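Local coordinates for Lmo2051 protein (Listeria monocytogenes, PDB 3I18) that is the PDZ domain of a membrane-associated protein that probably acts as a serine protease of the peptidase S16 (Lon-like) family, at residues V4-D16 and A26-S40. Numbering follows the deposited sequence.
Sequences VTYDGVYVMSVKD and AGDLITEIDGNAFKS. Unlike the reference sequence in segment 4-16: M12 (reference Leu).
The backbone N-H of G27 bonds to V11 O, N to O 2.9 Å, approaching from outside the carbonyl plane. D28 O takes the N-H of V11 almost straight, with 175° at the hydrogen. The carboxylate of D28 turns elsewhere, to H25 N and H63 ND1. L29 pairs with Y10 as a non-hydrogen-bonded antiparallel pair, their side chains on one face of the sheet. With CG of L29 anti to its backbone N (chi1 170°), methyl CD1 comes over the centre of the Y10 ring. It lies 3.6 Å from the ring centroid and 11° off the normal, a CH-pi contact, while CD2 reaches D7 CB. On the other face V9 and I30 lie side by side, V9 CG1 3.5 Å from I30 CB; I30 CD1 meets V11 CG2, and F44 of helix 41-49 packs on I30. Two reciprocal bonds join this pair, V9 N to I30 O at 3.0 Å and I30 N to V9 O at 2.8 Å. T31 brings its methyl CG2 to D7 O, beyond the last of these bonds. F38 sets CZ 3.8 Å from V9 CG1, and its ring edge faces Y6 OH in plane. The Y6 ring, in turn, has K39 O over one face, toward the rim, and G8 N over the centre of the other. At its edge, Y6 CE2 lies 3.2 Å from F38 O. The S40 backbone, at CA and C, passes the Y6 hydroxyl, while its OG caps helix 41-49 through E43 N. In this PDZ domain, then, two backbone bonds join the strands at V9 and I30, and two more tie V11 to the G27-D28 approach; these polar groups set the register, while L29 and I30 meet Y10, V9 and V11 through CH-pi and apolar contacts.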
loop_
_atom_site.group_PDB
_atom_site.type_symbol
_atom_site.label_atom_id
_atom_site.label_comp_id
_atom_site.label_asym_id
_atom_site.label_seq_id
_atom_site.Cartn_x
_atom_site.Cartn_y
_atom_site.Cartn_z
ATOM N N VAL A 4 -19.158 2.838 11.398
ATOM C CA VAL A 4 -18.857 3.402 10.088
ATOM C C VAL A 4 -17.988 2.438 9.281
ATOM O O VAL A 4 -17.143 1.728 9.835
ATOM C CB VAL A 4 -18.134 4.763 10.228
ATOM C CG1 VAL A 4 -16.791 4.572 10.920
ATOM C CG2 VAL A 4 -17.952 5.405 8.860
ATOM N N THR A 5 -18.205 2.406 7.970
ATOM C CA THR A 5 -17.453 1.507 7.108
ATOM C C THR A 5 -16.117 2.087 6.657
ATOM O O THR A 5 -16.024 3.253 6.274
ATOM C CB THR A 5 -18.284 1.106 5.863
ATOM O OG1 THR A 5 -17.518 0.220 5.037
ATOM C CG2 THR A 5 -18.677 2.332 5.064
ATOM N N TYR A 6 -15.081 1.261 6.732
ATOM C CA TYR A 6 -13.731 1.644 6.326
ATOM C C TYR A 6 -13.447 0.884 5.031
ATOM O O TYR A 6 -13.406 -0.341 5.032
ATOM C CB TYR A 6 -12.730 1.228 7.406
ATOM C CG TYR A 6 -11.291 1.531 7.065
ATOM C CD1 TYR A 6 -10.857 2.847 6.894
ATOM C CD2 TYR A 6 -10.359 0.502 6.919
ATOM C CE1 TYR A 6 -9.527 3.134 6.589
ATOM C CE2 TYR A 6 -9.027 0.776 6.613
ATOM C CZ TYR A 6 -8.619 2.089 6.451
ATOM O OH TYR A 6 -7.303 2.366 6.162
ATOM N N ASP A 7 -13.255 1.607 3.931
ATOM C CA ASP A 7 -13.012 0.969 2.643
ATOM C C ASP A 7 -11.562 0.548 2.419
ATOM O O ASP A 7 -11.299 -0.400 1.680
ATOM C CB ASP A 7 -13.444 1.899 1.508
ATOM C CG ASP A 7 -14.877 2.374 1.656
ATOM O OD1 ASP A 7 -15.771 1.521 1.852
ATOM O OD2 ASP A 7 -15.104 3.599 1.568
ATOM N N GLY A 8 -10.628 1.247 3.055
ATOM C CA GLY A 8 -9.221 0.927 2.889
ATOM C C GLY A 8 -8.368 2.183 2.846
ATOM O O GLY A 8 -8.713 3.198 3.453
ATOM N N VAL A 9 -7.252 2.122 2.128
ATOM C CA VAL A 9 -6.359 3.270 2.023
ATOM C C VAL A 9 -6.274 3.796 0.585
ATOM O O VAL A 9 -6.129 3.022 -0.358
ATOM C CB VAL A 9 -4.936 2.906 2.532
ATOM C CG1 VAL A 9 -4.338 1.790 1.685
ATOM C CG2 VAL A 9 -4.042 4.130 2.498
ATOM N N TYR A 10 -6.382 5.113 0.419
ATOM C CA TYR A 10 -6.293 5.715 -0.911
ATOM C C TYR A 10 -4.866 6.171 -1.183
ATOM O O TYR A 10 -4.259 6.866 -0.366
ATOM C CB TYR A 10 -7.240 6.914 -1.038
ATOM C CG TYR A 10 -8.704 6.541 -1.041
ATOM C CD1 TYR A 10 -9.397 6.350 0.153
ATOM C CD2 TYR A 10 -9.390 6.348 -2.240
ATOM C CE1 TYR A 10 -10.739 5.974 0.152
ATOM C CE2 TYR A 10 -10.730 5.969 -2.253
ATOM C CZ TYR A 10 -11.394 5.785 -1.056
ATOM O OH TYR A 10 -12.716 5.397 -1.067
ATOM N N VAL A 11 -4.335 5.771 -2.333
ATOM C CA VAL A 11 -2.976 6.128 -2.727
ATOM C C VAL A 11 -2.947 7.575 -3.217
ATOM O O VAL A 11 -3.789 7.982 -4.015
ATOM C CB VAL A 11 -2.473 5.205 -3.863
ATOM C CG1 VAL A 11 -1.077 5.621 -4.301
ATOM C CG2 VAL A 11 -2.471 3.760 -3.389
HETATM N N MSE A 12 -1.979 8.354 -2.746
HETATM C CA MSE A 12 -1.891 9.752 -3.153
HETATM C C MSE A 12 -0.710 10.034 -4.057
HETATM O O MSE A 12 -0.712 11.008 -4.809
HETATM C CB MSE A 12 -1.816 10.658 -1.925
HETATM C CG MSE A 12 -1.630 12.123 -2.264
HETATM SE SE MSE A 12 -2.015 13.224 -0.770
HETATM C CE MSE A 12 -0.457 12.816 0.302
ATOM N N SER A 13 0.307 9.188 -3.967
ATOM C CA SER A 13 1.505 9.328 -4.783
ATOM C C SER A 13 2.248 8.000 -4.802
ATOM O O SER A 13 2.222 7.260 -3.821
ATOM C CB SER A 13 2.422 10.405 -4.209
ATOM O OG SER A 13 3.650 10.448 -4.915
ATOM N N VAL A 14 2.912 7.713 -5.918
ATOM C CA VAL A 14 3.670 6.481 -6.080
ATOM C C VAL A 14 5.058 6.821 -6.615
ATOM O O VAL A 14 5.177 7.559 -7.594
ATOM C CB VAL A 14 2.973 5.529 -7.090
ATOM C CG1 VAL A 14 3.705 4.201 -7.146
ATOM C CG2 VAL A 14 1.506 5.315 -6.693
ATOM N N LYS A 15 6.112 6.321 -5.973
ATOM C CA LYS A 15 7.471 6.582 -6.462
ATOM C C LYS A 15 7.558 6.013 -7.875
ATOM O O LYS A 15 7.180 4.869 -8.104
ATOM C CB LYS A 15 8.508 5.880 -5.584
ATOM C CG LYS A 15 8.881 6.607 -4.307
ATOM C CD LYS A 15 9.783 5.723 -3.459
ATOM C CE LYS A 15 10.439 6.502 -2.344
ATOM N NZ LYS A 15 11.464 7.434 -2.885
ATOM N N ASP A 16 8.080 6.797 -8.813
ATOM C CA ASP A 16 8.179 6.361 -10.204
ATOM C C ASP A 16 9.324 5.407 -10.529
ATOM O O ASP A 16 9.439 4.941 -11.662
ATOM C CB ASP A 16 8.284 7.578 -11.124
ATOM C CG ASP A 16 9.411 8.508 -10.729
ATOM O OD1 ASP A 16 10.510 8.008 -10.394
ATOM O OD2 ASP A 16 9.206 9.741 -10.762
ATOM N N ALA A 26 -1.966 6.906 -8.661
ATOM C CA ALA A 26 -2.552 7.841 -7.713
ATOM C C ALA A 26 -4.067 7.766 -7.835
ATOM O O ALA A 26 -4.610 7.781 -8.941
ATOM C CB ALA A 26 -2.064 9.250 -8.012
ATOM N N GLY A 27 -4.742 7.666 -6.695
ATOM C CA GLY A 27 -6.191 7.589 -6.698
ATOM C C GLY A 27 -6.721 6.195 -6.419
ATOM O O GLY A 27 -7.878 6.037 -6.031
ATOM N N ASP A 28 -5.885 5.181 -6.610
ATOM C CA ASP A 28 -6.307 3.807 -6.368
ATOM C C ASP A 28 -6.617 3.571 -4.898
ATOM O O ASP A 28 -6.030 4.195 -4.007
ATOM C CB ASP A 28 -5.224 2.817 -6.817
ATOM C CG ASP A 28 -5.015 2.813 -8.319
ATOM O OD1 ASP A 28 -5.823 3.428 -9.045
ATOM O OD2 ASP A 28 -4.040 2.190 -8.781
ATOM N N LEU A 29 -7.561 2.673 -4.648
ATOM C CA LEU A 29 -7.944 2.328 -3.287
ATOM C C LEU A 29 -7.453 0.919 -3.001
ATOM O O LEU A 29 -7.803 -0.022 -3.712
ATOM C CB LEU A 29 -9.467 2.372 -3.127
ATOM C CG LEU A 29 -10.033 1.801 -1.826
ATOM C CD1 LEU A 29 -9.604 2.637 -0.633
ATOM C CD2 LEU A 29 -11.557 1.757 -1.916
ATOM N N ILE A 30 -6.633 0.780 -1.966
ATOM C CA ILE A 30 -6.122 -0.535 -1.582
ATOM C C ILE A 30 -7.060 -1.079 -0.512
ATOM O O ILE A 30 -7.246 -0.454 0.533
ATOM C CB ILE A 30 -4.698 -0.440 -1.014
ATOM C CG1 ILE A 30 -3.735 0.043 -2.107
ATOM C CG2 ILE A 30 -4.274 -1.793 -0.477
ATOM C CD1 ILE A 30 -2.295 0.257 -1.610
ATOM N N THR A 31 -7.648 -2.243 -0.776
ATOM C CA THR A 31 -8.603 -2.853 0.141
ATOM C C THR A 31 -8.072 -4.000 0.988
ATOM O O THR A 31 -8.577 -4.244 2.079
ATOM C CB THR A 31 -9.844 -3.348 -0.632
ATOM O OG1 THR A 31 -9.441 -4.281 -1.644
ATOM C CG2 THR A 31 -10.550 -2.179 -1.294
ATOM N N GLU A 32 -7.058 -4.700 0.494
ATOM C CA GLU A 32 -6.481 -5.814 1.235
ATOM C C GLU A 32 -5.007 -5.968 0.904
ATOM O O GLU A 32 -4.562 -5.639 -0.197
ATOM C CB GLU A 32 -7.215 -7.124 0.917
ATOM C CG GLU A 32 -8.658 -7.179 1.408
ATOM C CD GLU A 32 -9.254 -8.578 1.365
ATOM O OE1 GLU A 32 -10.395 -8.750 1.847
ATOM O OE2 GLU A 32 -8.596 -9.508 0.855
ATOM N N ILE A 33 -4.253 -6.441 1.884
ATOM C CA ILE A 33 -2.832 -6.685 1.713
ATOM C C ILE A 33 -2.586 -8.074 2.308
ATOM O O ILE A 33 -2.964 -8.359 3.448
ATOM C CB ILE A 33 -1.984 -5.586 2.415
ATOM C CG1 ILE A 33 -0.497 -5.849 2.181
ATOM C CG2 ILE A 33 -2.304 -5.526 3.906
ATOM C CD1 ILE A 33 0.392 -4.667 2.551
ATOM N N ASP A 34 -1.982 -8.942 1.502
ATOM C CA ASP A 34 -1.693 -10.319 1.878
ATOM C C ASP A 34 -2.942 -11.117 2.267
ATOM O O ASP A 34 -2.939 -11.905 3.218
ATOM C CB ASP A 34 -0.618 -10.361 2.974
ATOM C CG ASP A 34 0.788 -10.212 2.407
ATOM O OD1 ASP A 34 1.762 -10.123 3.188
ATOM O OD2 ASP A 34 0.937 -10.195 1.167
ATOM N N GLY A 35 -4.008 -10.896 1.500
ATOM C CA GLY A 35 -5.271 -11.597 1.693
ATOM C C GLY A 35 -6.150 -11.158 2.850
ATOM O O GLY A 35 -7.156 -11.808 3.155
ATOM N N ASN A 36 -5.793 -10.050 3.482
ATOM C CA ASN A 36 -6.557 -9.570 4.621
ATOM C C ASN A 36 -6.899 -8.086 4.556
ATOM O O ASN A 36 -6.127 -7.276 4.044
ATOM C CB ASN A 36 -5.783 -9.872 5.910
ATOM C CG ASN A 36 -5.641 -11.367 6.170
ATOM O OD1 ASN A 36 -6.630 -12.061 6.416
ATOM N ND2 ASN A 36 -4.410 -11.870 6.106
ATOM N N ALA A 37 -8.078 -7.742 5.063
ATOM C CA ALA A 37 -8.525 -6.362 5.093
ATOM C C ALA A 37 -8.021 -5.767 6.401
ATOM O O ALA A 37 -8.008 -6.441 7.432
ATOM C CB ALA A 37 -10.054 -6.298 5.040
ATOM N N PHE A 38 -7.601 -4.510 6.357
ATOM C CA PHE A 38 -7.095 -3.815 7.532
ATOM C C PHE A 38 -8.145 -2.795 7.944
ATOM O O PHE A 38 -8.978 -2.396 7.132
ATOM C CB PHE A 38 -5.776 -3.113 7.190
ATOM C CG PHE A 38 -5.761 -2.493 5.823
ATOM C CD1 PHE A 38 -5.528 -3.278 4.695
ATOM C CD2 PHE A 38 -6.039 -1.138 5.650
ATOM C CE1 PHE A 38 -5.558 -2.726 3.426
ATOM C CE2 PHE A 38 -6.072 -0.582 4.377
ATOM C CZ PHE A 38 -5.840 -1.380 3.258
ATOM N N LYS A 39 -8.114 -2.361 9.197
ATOM C CA LYS A 39 -9.114 -1.404 9.648
ATOM C C LYS A 39 -8.616 0.022 9.829
ATOM O O LYS A 39 -9.325 0.862 10.382
ATOM C CB LYS A 39 -9.766 -1.901 10.938
ATOM C CG LYS A 39 -10.673 -3.108 10.725
ATOM C CD LYS A 39 -11.255 -3.603 12.029
ATOM C CE LYS A 39 -12.117 -4.832 11.808
ATOM N NZ LYS A 39 -11.342 -5.945 11.190
ATOM N N SER A 40 -7.409 0.302 9.354
ATOM C CA SER A 40 -6.857 1.648 9.476
ATOM C C SER A 40 -5.532 1.754 8.749
ATOM O O SER A 40 -4.877 0.748 8.484
ATOM C CB SER A 40 -6.640 2.003 10.943
ATOM O OG SER A 40 -5.525 1.304 11.469
#